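Local coordinates for protein dihydropteroate synthase (Anaplasma phagocytophilum, PDB 6UCZ) that probably catalyses the condensation of 6-hydroxymethyl-7,8-dihydropterin diphosphate with p-aminobenzoate to give dihydropteroate in folate synthesis, at residues 170-182 with 216-230. Sequence-based numbering, arbitrary orientation.
Sequences YVGQPEQLLNEII and YSWYIAKNIGKLKKL
Y170 turns the CD2–CE2 edge of its ring onto one face of Y216, a T-shaped pair with centroids 5.1 Å apart and planes at 88°. L177 CB lies over the centre of one face of the Y170 ring, while L177 CD2 leans on Y216 CB. P174 makes the second aromatic contact: its CB stands 3.4 Å from the centroid of the Y219 ring, almost on the ring normal, a CH-pi interaction at the first turn of the helix.

Two hydrogen bonds cross the interface. Y216 OH donates to G172 O (2.9 Å), meeting a lone pair of the carbonyl within its plane, and so ties the ring to the loop leading into helix 174-194. Within 170-182 itself, Y170 OH donates to Q173 O, the N-cap carbonyl that also accepts from L177 N. Further along, K226 reaches over L178 as a knob among E175, L178, N179 and I182; with CG anti to its backbone N and the chain extended, K226 NZ donates the second bond to N179 OD1 (2.9 Å). E175 OE2 lies 4.4 Å from K226 NZ, too far for a salt bridge, though the opposite charges may attract.

Between these two bonds the packing is aliphatic: I220 CD1 meets L178 CD1 at 3.7 Å and also touches I181 CD1. Beyond K226, I182 spreads its branches, CG1 to L227 CD1 and CG2 to L230 CD1.

Helix 174-182 crosses 216-222 at -67° but 224-228 at only -28°, the bend falling at N223. In this TIM-barrel fold the contact joins successive helices of the outer layer, those following the adjacent parallel strands 153-157 and 202-205.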
# COMPACT_ATOMS: atom_id res chain seq x y z
N TYR A 170 -1.02 -8.49 -17.72
CA TYR A 170 -0.16 -7.89 -18.73
C TYR A 170 0.66 -8.96 -19.43
O TYR A 170 1.18 -9.88 -18.80
CB TYR A 170 0.81 -6.86 -18.11
CG TYR A 170 1.74 -6.27 -19.16
CD1 TYR A 170 1.33 -5.19 -19.94
CD2 TYR A 170 3.00 -6.83 -19.42
CE1 TYR A 170 2.15 -4.66 -20.92
CE2 TYR A 170 3.83 -6.31 -20.41
CZ TYR A 170 3.39 -5.22 -21.16
OH TYR A 170 4.17 -4.67 -22.14
N VAL A 171 0.76 -8.83 -20.75
CA VAL A 171 1.58 -9.67 -21.62
C VAL A 171 2.33 -8.73 -22.56
O VAL A 171 1.79 -7.71 -22.98
CB VAL A 171 0.74 -10.69 -22.42
CG1 VAL A 171 -0.02 -11.63 -21.49
CG2 VAL A 171 -0.23 -9.98 -23.32
N GLY A 172 3.59 -9.05 -22.85
CA GLY A 172 4.38 -8.20 -23.72
C GLY A 172 5.69 -7.81 -23.07
O GLY A 172 6.13 -8.43 -22.10
N GLN A 173 6.31 -6.76 -23.62
CA GLN A 173 7.63 -6.33 -23.18
C GLN A 173 7.57 -5.72 -21.79
O GLN A 173 6.70 -4.88 -21.52
CB GLN A 173 8.22 -5.32 -24.16
CG GLN A 173 8.43 -5.90 -25.54
CD GLN A 173 9.33 -7.11 -25.49
OE1 GLN A 173 10.34 -7.12 -24.79
NE2 GLN A 173 8.95 -8.16 -26.21
N PRO A 174 8.47 -6.11 -20.88
CA PRO A 174 8.43 -5.55 -19.53
C PRO A 174 8.63 -4.04 -19.48
O PRO A 174 8.01 -3.38 -18.65
CB PRO A 174 9.55 -6.31 -18.80
CG PRO A 174 10.46 -6.76 -19.89
CD PRO A 174 9.58 -7.07 -21.06
N GLU A 175 9.52 -3.49 -20.31
CA GLU A 175 9.70 -2.04 -20.31
C GLU A 175 8.40 -1.32 -20.66
O GLU A 175 8.07 -0.28 -20.07
CB GLU A 175 10.81 -1.65 -21.30
CG GLU A 175 11.13 -0.16 -21.31
CD GLU A 175 12.14 0.21 -22.38
OE1 GLU A 175 12.42 -0.63 -23.26
OE2 GLU A 175 12.65 1.35 -22.34
N GLN A 176 7.64 -1.85 -21.63
CA GLN A 176 6.38 -1.20 -21.99
C GLN A 176 5.38 -1.25 -20.84
O GLN A 176 4.62 -0.29 -20.65
CB GLN A 176 5.79 -1.86 -23.25
CG GLN A 176 4.44 -1.27 -23.67
CD GLN A 176 3.71 -2.15 -24.67
OE1 GLN A 176 4.33 -2.98 -25.35
NE2 GLN A 176 2.40 -1.98 -24.76
N LEU A 177 5.39 -2.33 -20.04
CA LEU A 177 4.54 -2.36 -18.85
C LEU A 177 4.88 -1.23 -17.89
O LEU A 177 3.98 -0.57 -17.34
CB LEU A 177 4.66 -3.71 -18.14
CG LEU A 177 4.02 -3.73 -16.74
CD1 LEU A 177 2.49 -3.59 -16.81
CD2 LEU A 177 4.37 -5.01 -16.01
N LEU A 178 6.17 -0.99 -17.65
CA LEU A 178 6.56 0.08 -16.73
C LEU A 178 6.14 1.44 -17.27
O LEU A 178 5.69 2.30 -16.50
CB LEU A 178 8.07 0.04 -16.49
CG LEU A 178 8.65 0.98 -15.43
CD1 LEU A 178 7.80 0.97 -14.17
CD2 LEU A 178 10.06 0.55 -15.09
N ASN A 179 6.30 1.65 -18.58
CA ASN A 179 5.84 2.89 -19.19
C ASN A 179 4.34 3.07 -19.05
O ASN A 179 3.86 4.18 -18.84
CB ASN A 179 6.24 2.93 -20.67
CG ASN A 179 7.73 3.11 -20.86
OD1 ASN A 179 8.43 3.56 -19.97
ND2 ASN A 179 8.21 2.73 -22.04
N GLU A 180 3.58 1.98 -19.19
CA GLU A 180 2.12 2.06 -19.04
C GLU A 180 1.73 2.39 -17.61
O GLU A 180 0.81 3.19 -17.37
CB GLU A 180 1.46 0.76 -19.48
CG GLU A 180 1.45 0.52 -20.99
CD GLU A 180 0.71 -0.76 -21.35
OE1 GLU A 180 0.03 -1.32 -20.45
OE2 GLU A 180 0.81 -1.20 -22.52
N ILE A 181 2.39 1.76 -16.63
CA ILE A 181 2.10 2.04 -15.23
C ILE A 181 2.34 3.51 -14.94
O ILE A 181 1.54 4.17 -14.27
CB ILE A 181 2.94 1.15 -14.31
CG1 ILE A 181 2.49 -0.31 -14.37
CG2 ILE A 181 2.93 1.69 -12.85
CD1 ILE A 181 3.46 -1.27 -13.70
N ILE A 182 3.45 4.05 -15.45
CA ILE A 182 3.78 5.45 -15.20
C ILE A 182 2.74 6.38 -15.82
O ILE A 182 2.30 7.35 -15.19
CB ILE A 182 5.21 5.74 -15.71
CG1 ILE A 182 6.24 5.15 -14.74
CG2 ILE A 182 5.41 7.23 -15.96
CD1 ILE A 182 7.63 5.09 -15.29
N TYR A 216 7.04 -10.07 -14.22
CA TYR A 216 6.83 -8.64 -14.39
C TYR A 216 6.95 -7.90 -13.06
O TYR A 216 7.46 -6.77 -13.02
CB TYR A 216 5.48 -8.36 -15.04
CG TYR A 216 5.37 -8.90 -16.45
CD1 TYR A 216 6.10 -8.34 -17.50
CD2 TYR A 216 4.53 -9.97 -16.74
CE1 TYR A 216 6.00 -8.85 -18.81
CE2 TYR A 216 4.43 -10.48 -18.03
CZ TYR A 216 5.15 -9.92 -19.06
OH TYR A 216 5.02 -10.44 -20.35
N SER A 217 6.44 -8.49 -11.97
CA SER A 217 6.54 -7.84 -10.67
C SER A 217 7.99 -7.71 -10.23
O SER A 217 8.37 -6.69 -9.63
CB SER A 217 5.74 -8.61 -9.62
OG SER A 217 4.35 -8.44 -9.84
N TRP A 218 8.83 -8.71 -10.51
CA TRP A 218 10.25 -8.57 -10.21
C TRP A 218 10.89 -7.49 -11.07
O TRP A 218 11.73 -6.72 -10.59
CB TRP A 218 10.98 -9.92 -10.39
CG TRP A 218 10.75 -10.82 -9.24
CD1 TRP A 218 9.88 -11.88 -9.17
CD2 TRP A 218 11.37 -10.73 -7.96
NE1 TRP A 218 9.91 -12.43 -7.91
CE2 TRP A 218 10.82 -11.75 -7.15
CE3 TRP A 218 12.33 -9.87 -7.41
CZ2 TRP A 218 11.21 -11.94 -5.83
CZ3 TRP A 218 12.72 -10.06 -6.09
CH2 TRP A 218 12.16 -11.08 -5.32
N TYR A 219 10.52 -7.44 -12.36
CA TYR A 219 11.06 -6.42 -13.25
C TYR A 219 10.77 -5.02 -12.71
O TYR A 219 11.64 -4.14 -12.73
CB TYR A 219 10.48 -6.58 -14.66
CG TYR A 219 11.00 -5.57 -15.66
CD1 TYR A 219 10.38 -4.32 -15.81
CD2 TYR A 219 12.11 -5.84 -16.44
CE1 TYR A 219 10.87 -3.39 -16.73
CE2 TYR A 219 12.60 -4.92 -17.36
CZ TYR A 219 11.97 -3.70 -17.50
OH TYR A 219 12.46 -2.79 -18.42
N ILE A 220 9.55 -4.79 -12.23
CA ILE A 220 9.18 -3.48 -11.70
C ILE A 220 9.99 -3.16 -10.45
O ILE A 220 10.54 -2.07 -10.30
CB ILE A 220 7.67 -3.44 -11.39
CG1 ILE A 220 6.83 -3.63 -12.67
CG2 ILE A 220 7.31 -2.14 -10.66
CD1 ILE A 220 7.13 -2.62 -13.74
N ALA A 221 10.04 -4.11 -9.51
CA ALA A 221 10.84 -3.92 -8.30
C ALA A 221 12.28 -3.58 -8.65
O ALA A 221 12.86 -2.62 -8.13
CB ALA A 221 10.76 -5.17 -7.42
N LYS A 222 12.88 -4.35 -9.58
CA LYS A 222 14.27 -4.10 -9.94
C LYS A 222 14.45 -2.70 -10.50
O LYS A 222 15.50 -2.08 -10.29
CB LYS A 222 14.75 -5.15 -10.96
CG LYS A 222 15.92 -4.69 -11.82
CD LYS A 222 16.41 -5.78 -12.78
CE LYS A 222 15.35 -6.16 -13.80
NZ LYS A 222 15.88 -7.09 -14.85
N ASN A 223 13.45 -2.19 -11.21
CA ASN A 223 13.55 -0.90 -11.88
C ASN A 223 12.74 0.18 -11.16
O ASN A 223 12.31 1.15 -11.79
CB ASN A 223 13.12 -1.02 -13.34
CG ASN A 223 14.14 -1.76 -14.19
OD1 ASN A 223 13.94 -2.91 -14.60
ND2 ASN A 223 15.25 -1.10 -14.46
N ILE A 224 12.55 0.04 -9.85
CA ILE A 224 11.71 0.97 -9.10
C ILE A 224 12.27 2.39 -9.15
O ILE A 224 11.53 3.36 -8.98
CB ILE A 224 11.53 0.48 -7.65
CG1 ILE A 224 10.34 1.17 -6.98
CG2 ILE A 224 12.81 0.70 -6.82
CD1 ILE A 224 9.00 0.76 -7.58
N GLY A 225 13.58 2.53 -9.39
CA GLY A 225 14.17 3.86 -9.53
C GLY A 225 13.58 4.67 -10.66
O GLY A 225 13.55 5.90 -10.60
N LYS A 226 13.14 4.01 -11.74
CA LYS A 226 12.50 4.74 -12.84
C LYS A 226 11.17 5.36 -12.40
O LYS A 226 10.83 6.46 -12.83
CB LYS A 226 12.30 3.83 -14.05
CG LYS A 226 11.80 4.59 -15.27
CD LYS A 226 11.72 3.72 -16.51
CE LYS A 226 11.05 4.46 -17.66
NZ LYS A 226 11.17 3.71 -18.95
N LEU A 227 10.41 4.67 -11.56
CA LEU A 227 9.22 5.29 -10.99
C LEU A 227 9.60 6.42 -10.03
O LEU A 227 8.94 7.46 -9.98
CB LEU A 227 8.36 4.24 -10.29
CG LEU A 227 7.01 4.71 -9.75
CD1 LEU A 227 6.14 5.32 -10.84
CD2 LEU A 227 6.31 3.54 -9.08
N LYS A 228 10.66 6.21 -9.24
CA LYS A 228 11.12 7.23 -8.30
C LYS A 228 11.56 8.50 -9.02
O LYS A 228 11.44 9.60 -8.46
CB LYS A 228 12.29 6.68 -7.48
CG LYS A 228 11.90 5.69 -6.40
CD LYS A 228 11.49 6.41 -5.14
CE LYS A 228 12.59 7.34 -4.67
NZ LYS A 228 12.11 8.18 -3.56
N LYS A 229 12.07 8.38 -10.25
CA LYS A 229 12.56 9.53 -11.00
C LYS A 229 11.45 10.51 -11.34
O LYS A 229 11.74 11.61 -11.82
CB LYS A 229 13.27 9.09 -12.28
N LEU A 230 10.19 10.13 -11.13
CA LEU A 230 9.08 11.05 -11.35
C LEU A 230 9.06 12.17 -10.31
O LEU A 230 8.41 13.20 -10.54
CB LEU A 230 7.77 10.28 -11.33
CG LEU A 230 7.47 9.46 -12.58
CD1 LEU A 230 6.14 8.75 -12.43
CD2 LEU A 230 7.45 10.36 -13.80